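Local coordinates for Old Yellow Enzyme (Pichia, PDB 6AGZ), which probably catalyses the asymmetric reduction of activated carbon-carbon double bonds in enone compounds, as a flavoprotein that carries flavin mononucleotide in a TIM barrel, at residues A[120-123]-A[124-127]; A[138-141]-A[142-145]; A[302-305]-A[306-310]. All coordinates share one frame; numbering follows the deposited sequence.

Contact 1 of 3, residues A[120-123]-A[124-127]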
loop_
_atom_site.group_PDB
_atom_site.type_symbol
_atom_site.label_atom_id
_atom_site.label_comp_id
_atom_site.label_asym_id
_atom_site.label_seq_id
_atom_site.Cartn_x
_atom_site.Cartn_y
_atom_site.Cartn_z
ATOM N N PRO A 120 30.100 -16.026 -8.611
ATOM C CA PRO A 120 30.069 -16.882 -9.807
ATOM C C PRO A 120 31.266 -17.808 -9.912
ATOM O O PRO A 120 31.132 -18.916 -10.448
ATOM C CB PRO A 120 30.033 -15.868 -10.958
ATOM C CG PRO A 120 30.723 -14.664 -10.407
ATOM C CD PRO A 120 30.376 -14.617 -8.940
ATOM N N LYS A 121 32.432 -17.391 -9.414
ATOM C CA LYS A 121 33.613 -18.246 -9.461
ATOM C C LYS A 121 33.435 -19.477 -8.579
ATOM O O LYS A 121 33.746 -20.599 -8.993
ATOM C CB LYS A 121 34.848 -17.447 -9.040
ATOM C CG LYS A 121 36.128 -18.261 -8.916
ATOM C CD LYS A 121 37.274 -17.382 -8.430
ATOM C CE LYS A 121 38.514 -18.197 -8.099
ATOM N NZ LYS A 121 39.150 -18.792 -9.308
ATOM N N LEU A 122 32.932 -19.283 -7.359
ATOM C CA LEU A 122 32.710 -20.407 -6.453
ATOM C C LEU A 122 31.670 -21.369 -7.020
ATOM O O LEU A 122 31.865 -22.592 -7.014
ATOM C CB LEU A 122 32.282 -19.882 -5.082
ATOM C CG LEU A 122 32.108 -20.881 -3.939
ATOM C CD1 LEU A 122 33.405 -21.628 -3.674
ATOM C CD2 LEU A 122 31.646 -20.157 -2.688
ATOM N N LEU A 123 30.553 -20.827 -7.517
ATOM C CA LEU A 123 29.544 -21.649 -8.181
ATOM C C LEU A 123 30.156 -22.457 -9.316
ATOM O O LEU A 123 29.889 -23.657 -9.457
ATOM C CB LEU A 123 28.413 -20.766 -8.712
ATOM C CG LEU A 123 27.360 -20.235 -7.739
ATOM C CD1 LEU A 123 26.398 -19.311 -8.470
ATOM C CD2 LEU A 123 26.608 -21.382 -7.087
ATOM N N LYS A 124 30.977 -21.806 -10.144
ATOM C CA LYS A 124 31.640 -22.501 -11.243
ATOM C C LYS A 124 32.509 -23.641 -10.728
ATOM O O LYS A 124 32.462 -24.760 -11.251
ATOM C CB LYS A 124 32.477 -21.511 -12.053
ATOM C CG LYS A 124 33.348 -22.159 -13.115
ATOM C CD LYS A 124 32.789 -21.920 -14.506
ATOM C CE LYS A 124 33.749 -22.411 -15.577
ATOM N NZ LYS A 124 33.199 -22.213 -16.946
ATOM N N GLU A 125 33.309 -23.373 -9.693
ATOM C CA GLU A 125 34.157 -24.408 -9.115
ATOM C C GLU A 125 33.346 -25.551 -8.523
ATOM O O GLU A 125 33.864 -26.667 -8.406
ATOM C CB GLU A 125 35.071 -23.803 -8.050
ATOM C CG GLU A 125 36.062 -22.795 -8.602
ATOM C CD GLU A 125 36.837 -22.083 -7.514
ATOM O OE1 GLU A 125 36.546 -22.318 -6.322
ATOM O OE2 GLU A 125 37.738 -21.288 -7.851
ATOM N N HIS A 126 32.094 -25.304 -8.146
ATOM C CA HIS A 126 31.192 -26.378 -7.755
ATOM C C HIS A 126 30.320 -26.860 -8.909
ATOM O O HIS A 126 29.347 -27.586 -8.676
ATOM C CB HIS A 126 30.320 -25.935 -6.579
ATOM C CG HIS A 126 31.063 -25.848 -5.282
ATOM N ND1 HIS A 126 31.831 -24.758 -4.935
ATOM C CD2 HIS A 126 31.166 -26.723 -4.254
ATOM C CE1 HIS A 126 32.369 -24.961 -3.745
ATOM N NE2 HIS A 126 31.981 -26.146 -3.309
ATOM N N GLY A 127 30.648 -26.476 -10.142
ATOM C CA GLY A 127 29.933 -26.972 -11.304
ATOM C C GLY A 127 28.508 -26.486 -11.433
ATOM O O GLY A 127 27.665 -27.200 -11.985
#
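In the short helix 120-125, Leu122 and His126 meet one turn apart at the point where the helix gives out. The two side chains lie next to each other and point the same way. Methyl CD1 of Leu122 comes to 3.5 Å from CE1 of the imidazole, while the Leu122 carbonyl stands at the ring edge. His126 ND1 donates to Leu122 O over 3.0 Å in a nearly straight bond (163°). The acceptor lies in the ring plane, but seen from the carbonyl the donor sits well above its plane, 42° out. Leu122 O also accepts from His126 N at 2.9 Å, so one oxygen is gripped by backbone and side chain of the same residue, which fixes the tilt of the imidazole and indicates that its ND1 carries a proton. CG of His126 stands beside its own backbone N (chi1 -73°), and this brings ND1 back to the preceding turn. His126 is the first residue to leave helical angles, and Gly127, with positive phi, is the C-prime residue of a Schellman motif: Gly127 N bonds to Lys124 O and Leu128 N reaches back to Leu123 O. Leu122 and His126 both also touch Leu77 of a neighbouring loop; replacing Leu122 with an alanine would probably open a gap beside CE1 of the imidazole and cost part of the packing on Leu77. Round the helix, the Glu125 side chain, extended beyond CG, crosses that of Lys121 and brings OE2 to 3.2 Å from Lys121 NZ in a salt bridge whose hydrogen bond is weak. The Lys121 chain runs extended as far as CE, which already lies against OE2, and the bend at its last torsion turns NZ to the same oxygen. Lys124 turns away to Gly150 O, and Pro120 O, besides accepting from Lys124 N, receives Asn151 ND2.

Contact 2 of 3, residues A[138-141]-A[142-145]; sequences FSEE and SKKA
One face of the Phe138 ring receives Ser142 CB, which sits 3.9 Å above the ring plane and is offset toward the rim, a CH-pi contact 22° off the normal. Ser142 OG approaches the same side of the ring near CE2. This hydroxyl accepts a hydrogen bond at 2.8 Å from a water that itself accepts from Phe138 N, so the serine is tied to the aromatic residue through its methylene and, by way of the water, through its oxygen. The Phe138 side chain also rests on Arg116. Ser139 OG takes the N-H of Ser142 over 3.1 Å in a nearly straight bond (165°). Its chi1 of 67° places OG between its own backbone N and carbonyl carbon, within reach of that first-turn amide. Glu140 and Lys143 run alongside each other, pointing the same way. Their charged atoms do not touch, Glu140 OE1 and Lys143 NZ being 4.6 Å apart, but a second water donates to OE1 and accepts from NZ. The lysine's direct ionic partner is Glu147, one turn on, just as Lys144 pairs with Glu148. With Lys143 N bonded to Ser139 O at 3.0 Å to begin the regular backbone series, the arrangement is a serine N-cap opening helix 140-148, the helix of a small beta-alpha-beta unit between strands 130-132 and 153-155.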
loop_
_atom_site.group_PDB
_atom_site.type_symbol
_atom_site.label_atom_id
_atom_site.label_comp_id
_atom_site.label_asym_id
_atom_site.label_seq_id
_atom_site.Cartn_x
_atom_site.Cartn_y
_atom_site.Cartn_z
ATOM N N PHE A 138 23.275 -6.880 -11.273
ATOM C CA PHE A 138 22.940 -5.712 -10.468
ATOM C C PHE A 138 24.010 -4.629 -10.524
ATOM O O PHE A 138 23.760 -3.514 -10.056
ATOM C CB PHE A 138 22.664 -6.112 -9.009
ATOM C CG PHE A 138 23.859 -6.663 -8.270
ATOM C CD1 PHE A 138 24.790 -5.816 -7.686
ATOM C CD2 PHE A 138 24.025 -8.030 -8.118
ATOM C CE1 PHE A 138 25.877 -6.321 -6.996
ATOM C CE2 PHE A 138 25.110 -8.542 -7.428
ATOM C CZ PHE A 138 26.037 -7.686 -6.867
ATOM N N SER A 139 25.180 -4.923 -11.086
ATOM C CA SER A 139 26.243 -3.933 -11.196
ATOM C C SER A 139 27.212 -4.365 -12.285
ATOM O O SER A 139 27.316 -5.548 -12.616
ATOM C CB SER A 139 26.981 -3.748 -9.865
ATOM O OG SER A 139 27.702 -4.917 -9.516
ATOM N N GLU A 140 27.919 -3.377 -12.843
ATOM C CA GLU A 140 28.965 -3.676 -13.817
ATOM C C GLU A 140 30.103 -4.463 -13.184
ATOM O O GLU A 140 30.751 -5.273 -13.858
ATOM C CB GLU A 140 29.495 -2.381 -14.434
ATOM C CG GLU A 140 28.487 -1.643 -15.302
ATOM C CD GLU A 140 28.235 -2.340 -16.624
ATOM O OE1 GLU A 140 29.114 -3.108 -17.072
ATOM O OE2 GLU A 140 27.157 -2.120 -17.218
ATOM N N GLU A 141 30.367 -4.231 -11.896
ATOM C CA GLU A 141 31.372 -5.008 -11.179
ATOM C C GLU A 141 31.025 -6.492 -11.188
ATOM O O GLU A 141 31.862 -7.341 -11.519
ATOM C CB GLU A 141 31.499 -4.483 -9.749
ATOM C CG GLU A 141 32.535 -5.191 -8.892
ATOM C CD GLU A 141 32.590 -4.640 -7.479
ATOM O OE1 GLU A 141 32.622 -3.400 -7.322
ATOM O OE2 GLU A 141 32.597 -5.444 -6.523
ATOM N N SER A 142 29.781 -6.821 -10.828
ATOM C CA SER A 142 29.346 -8.213 -10.839
ATOM C C SER A 142 29.362 -8.789 -12.250
ATOM O O SER A 142 29.688 -9.965 -12.444
ATOM C CB SER A 142 27.948 -8.328 -10.229
ATOM O OG SER A 142 27.448 -9.648 -10.343
ATOM N N LYS A 143 29.017 -7.972 -13.249
ATOM C CA LYS A 143 29.038 -8.439 -14.631
ATOM C C LYS A 143 30.452 -8.814 -15.059
ATOM O O LYS A 143 30.675 -9.877 -15.651
ATOM C CB LYS A 143 28.456 -7.367 -15.554
ATOM C CG LYS A 143 28.547 -7.693 -17.037
ATOM C CD LYS A 143 27.699 -6.732 -17.857
ATOM C CE LYS A 143 27.784 -7.038 -19.343
ATOM N NZ LYS A 143 29.148 -6.792 -19.887
ATOM N N LYS A 144 31.424 -7.949 -14.759
ATOM C CA LYS A 144 32.815 -8.255 -15.074
ATOM C C LYS A 144 33.290 -9.486 -14.312
ATOM O O LYS A 144 34.040 -10.311 -14.850
ATOM C CB LYS A 144 33.700 -7.049 -14.754
ATOM C CG LYS A 144 35.140 -7.172 -15.230
ATOM C CD LYS A 144 35.331 -6.493 -16.578
ATOM C CE LYS A 144 36.800 -6.424 -16.966
ATOM N NZ LYS A 144 37.314 -7.734 -17.450
ATOM N N ALA A 145 32.858 -9.629 -13.056
ATOM C CA ALA A 145 33.255 -10.785 -12.259
ATOM C C ALA A 145 32.736 -12.080 -12.871
ATOM O O ALA A 145 33.470 -13.069 -12.979
ATOM C CB ALA A 145 32.756 -10.626 -10.823
HETATM O O HOH W 1 24.710 -9.537 -10.711
HETATM O O HOH W 2 28.954 -3.591 -20.109
#

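Contact 3 of 3, residues A[302-305]-A[306-310]; sequences NSWM and LQIWK
Trp304 and Ile308 meet one turn apart on helix 303-308, the isoleucine's CD1 lying 4.1 Å from CE3 at the edge of the indole and near its plane. The other end of the indole is satisfied outside the helix, where NE1 is hydrogen-bonded to Tyr243 OH. CG of Met305 sits over one indole face. Met305 O takes two backbone donors: Trp309 N, 3.1 Å away and almost on the line of the C=O bond (172°), and Ile308 N at 2.9 Å, which comes from above the carbonyl plane. Gln307 N lies in the plane of the Ser303 carbonyl, 3.1 Å from its oxygen; Trp304 O accepts weak bonds from Gln307 N and Ile308 N. At the start of the helix, Asn302 ND2 donates to Glu286 OE2 and Val285 O, while the backbone O of Asn302 accepts a weak bond from Leu306 N. Past the end, Trp309 NE1 finds Val312 O, and Arg337 serves the carbonyls of Leu306 and Trp309. Trp304 and Ile308 also pack on Gln307 and Ile259 of the second subunit. The bonding implies a short helix whose backbone bonds mix three- and four-residue spacings, several of them weak, and whose buried indole N-H groups are paired with acceptors outside it.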
loop_
_atom_site.group_PDB
_atom_site.type_symbol
_atom_site.label_atom_id
_atom_site.label_comp_id
_atom_site.label_asym_id
_atom_site.label_seq_id
_atom_site.Cartn_x
_atom_site.Cartn_y
_atom_site.Cartn_z
ATOM N N ASN A 302 6.510 1.783 7.518
ATOM C CA ASN A 302 5.975 0.433 7.390
ATOM C C ASN A 302 4.550 0.290 7.915
ATOM O O ASN A 302 4.027 -0.830 7.937
ATOM C CB ASN A 302 6.881 -0.566 8.115
ATOM C CG ASN A 302 8.155 -0.865 7.350
ATOM O OD1 ASN A 302 8.225 -0.663 6.138
ATOM N ND2 ASN A 302 9.167 -1.357 8.055
ATOM N N SER A 303 3.912 1.391 8.325
ATOM C CA SER A 303 2.582 1.305 8.926
ATOM C C SER A 303 1.604 0.563 8.027
ATOM O O SER A 303 0.851 -0.301 8.495
ATOM C CB SER A 303 2.056 2.708 9.238
ATOM O OG SER A 303 2.007 3.503 8.067
ATOM N N TRP A 304 1.618 0.869 6.725
ATOM C CA TRP A 304 0.694 0.222 5.799
ATOM C C TRP A 304 0.844 -1.293 5.835
ATOM O O TRP A 304 -0.151 -2.022 5.756
ATOM C CB TRP A 304 0.913 0.748 4.381
ATOM C CG TRP A 304 2.309 0.552 3.869
ATOM C CD1 TRP A 304 3.361 1.405 4.017
ATOM C CD2 TRP A 304 2.802 -0.568 3.121
ATOM N NE1 TRP A 304 4.481 0.888 3.413
ATOM C CE2 TRP A 304 4.164 -0.322 2.854
ATOM C CE3 TRP A 304 2.225 -1.751 2.652
ATOM C CZ2 TRP A 304 4.958 -1.217 2.138
ATOM C CZ3 TRP A 304 3.016 -2.640 1.943
ATOM C CH2 TRP A 304 4.367 -2.368 1.693
ATOM N N MET A 305 2.081 -1.783 5.966
ATOM C CA MET A 305 2.289 -3.221 6.086
ATOM C C MET A 305 1.478 -3.786 7.244
ATOM O O MET A 305 0.734 -4.763 7.083
ATOM C CB MET A 305 3.778 -3.526 6.265
ATOM C CG MET A 305 4.661 -2.931 5.180
ATOM S SD MET A 305 6.387 -3.451 5.270
ATOM C CE MET A 305 6.271 -5.113 4.616
ATOM N N LEU A 306 1.569 -3.145 8.412
ATOM C CA LEU A 306 0.828 -3.618 9.574
ATOM C C LEU A 306 -0.676 -3.485 9.383
ATOM O O LEU A 306 -1.438 -4.157 10.086
ATOM C CB LEU A 306 1.270 -2.863 10.830
ATOM C CG LEU A 306 2.662 -3.097 11.434
ATOM C CD1 LEU A 306 2.535 -3.485 12.901
ATOM C CD2 LEU A 306 3.486 -4.137 10.682
ATOM N N GLN A 307 -1.119 -2.638 8.448
ATOM C CA GLN A 307 -2.541 -2.579 8.132
ATOM C C GLN A 307 -3.021 -3.866 7.478
ATOM O O GLN A 307 -4.163 -4.282 7.697
ATOM C CB GLN A 307 -2.840 -1.395 7.210
ATOM C CG GLN A 307 -2.924 -0.048 7.901
ATOM C CD GLN A 307 -3.575 1.005 7.023
ATOM O OE1 GLN A 307 -3.034 2.094 6.832
ATOM N NE2 GLN A 307 -4.745 0.682 6.484
ATOM N N ILE A 308 -2.167 -4.510 6.682
ATOM C CA ILE A 308 -2.592 -5.645 5.871
ATOM C C ILE A 308 -2.393 -6.939 6.647
ATOM O O ILE A 308 -3.337 -7.713 6.839
ATOM C CB ILE A 308 -1.834 -5.680 4.533
ATOM C CG1 ILE A 308 -1.975 -4.339 3.811
ATOM C CG2 ILE A 308 -2.358 -6.806 3.663
ATOM C CD1 ILE A 308 -1.106 -4.210 2.581
ATOM N N TRP A 309 -1.165 -7.181 7.094
ATOM C CA TRP A 309 -0.848 -8.394 7.837
ATOM C C TRP A 309 -1.298 -8.238 9.285
ATOM O O TRP A 309 -0.912 -7.279 9.962
ATOM C CB TRP A 309 0.648 -8.687 7.757
ATOM C CG TRP A 309 1.066 -9.833 8.607
ATOM C CD1 TRP A 309 1.757 -9.771 9.779
ATOM C CD2 TRP A 309 0.810 -11.222 8.363
ATOM N NE1 TRP A 309 1.955 -11.034 10.279
ATOM C CE2 TRP A 309 1.382 -11.943 9.430
ATOM C CE3 TRP A 309 0.156 -11.925 7.346
ATOM C CZ2 TRP A 309 1.321 -13.332 9.508
ATOM C CZ3 TRP A 309 0.097 -13.304 7.426
ATOM C CH2 TRP A 309 0.676 -13.993 8.498
ATOM N N LYS A 310 -2.113 -9.182 9.759
ATOM C CA LYS A 310 -2.701 -9.109 11.089
ATOM C C LYS A 310 -2.012 -10.005 12.109
ATOM O O LYS A 310 -2.334 -9.919 13.299
ATOM C CB LYS A 310 -4.190 -9.476 11.030
ATOM C CG LYS A 310 -5.005 -8.633 10.065
ATOM C CD LYS A 310 -5.063 -7.182 10.506
ATOM C CE LYS A 310 -6.028 -6.386 9.642
ATOM N NZ LYS A 310 -6.156 -4.980 10.111
#

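In the fold
Contacts 1 and 2 follow one another along the chain, between barrel strands 106-112 and 183-187, with centres 16 Å apart. They touch where Pro120 CG packs 4.1 Å from Ala145 O, the first residue of helix 120-125 meeting the backbone of helix 140-148. Contact 3 lies across the chain's centre from contact 1, about 40 Å away between centres, and about 35 Å from contact 2. It belongs to the helix between barrel strands 281-285 and 313-316, where it also faces the second subunit. The Asn302 side chain is about 10 Å from the bound flavin mononucleotide.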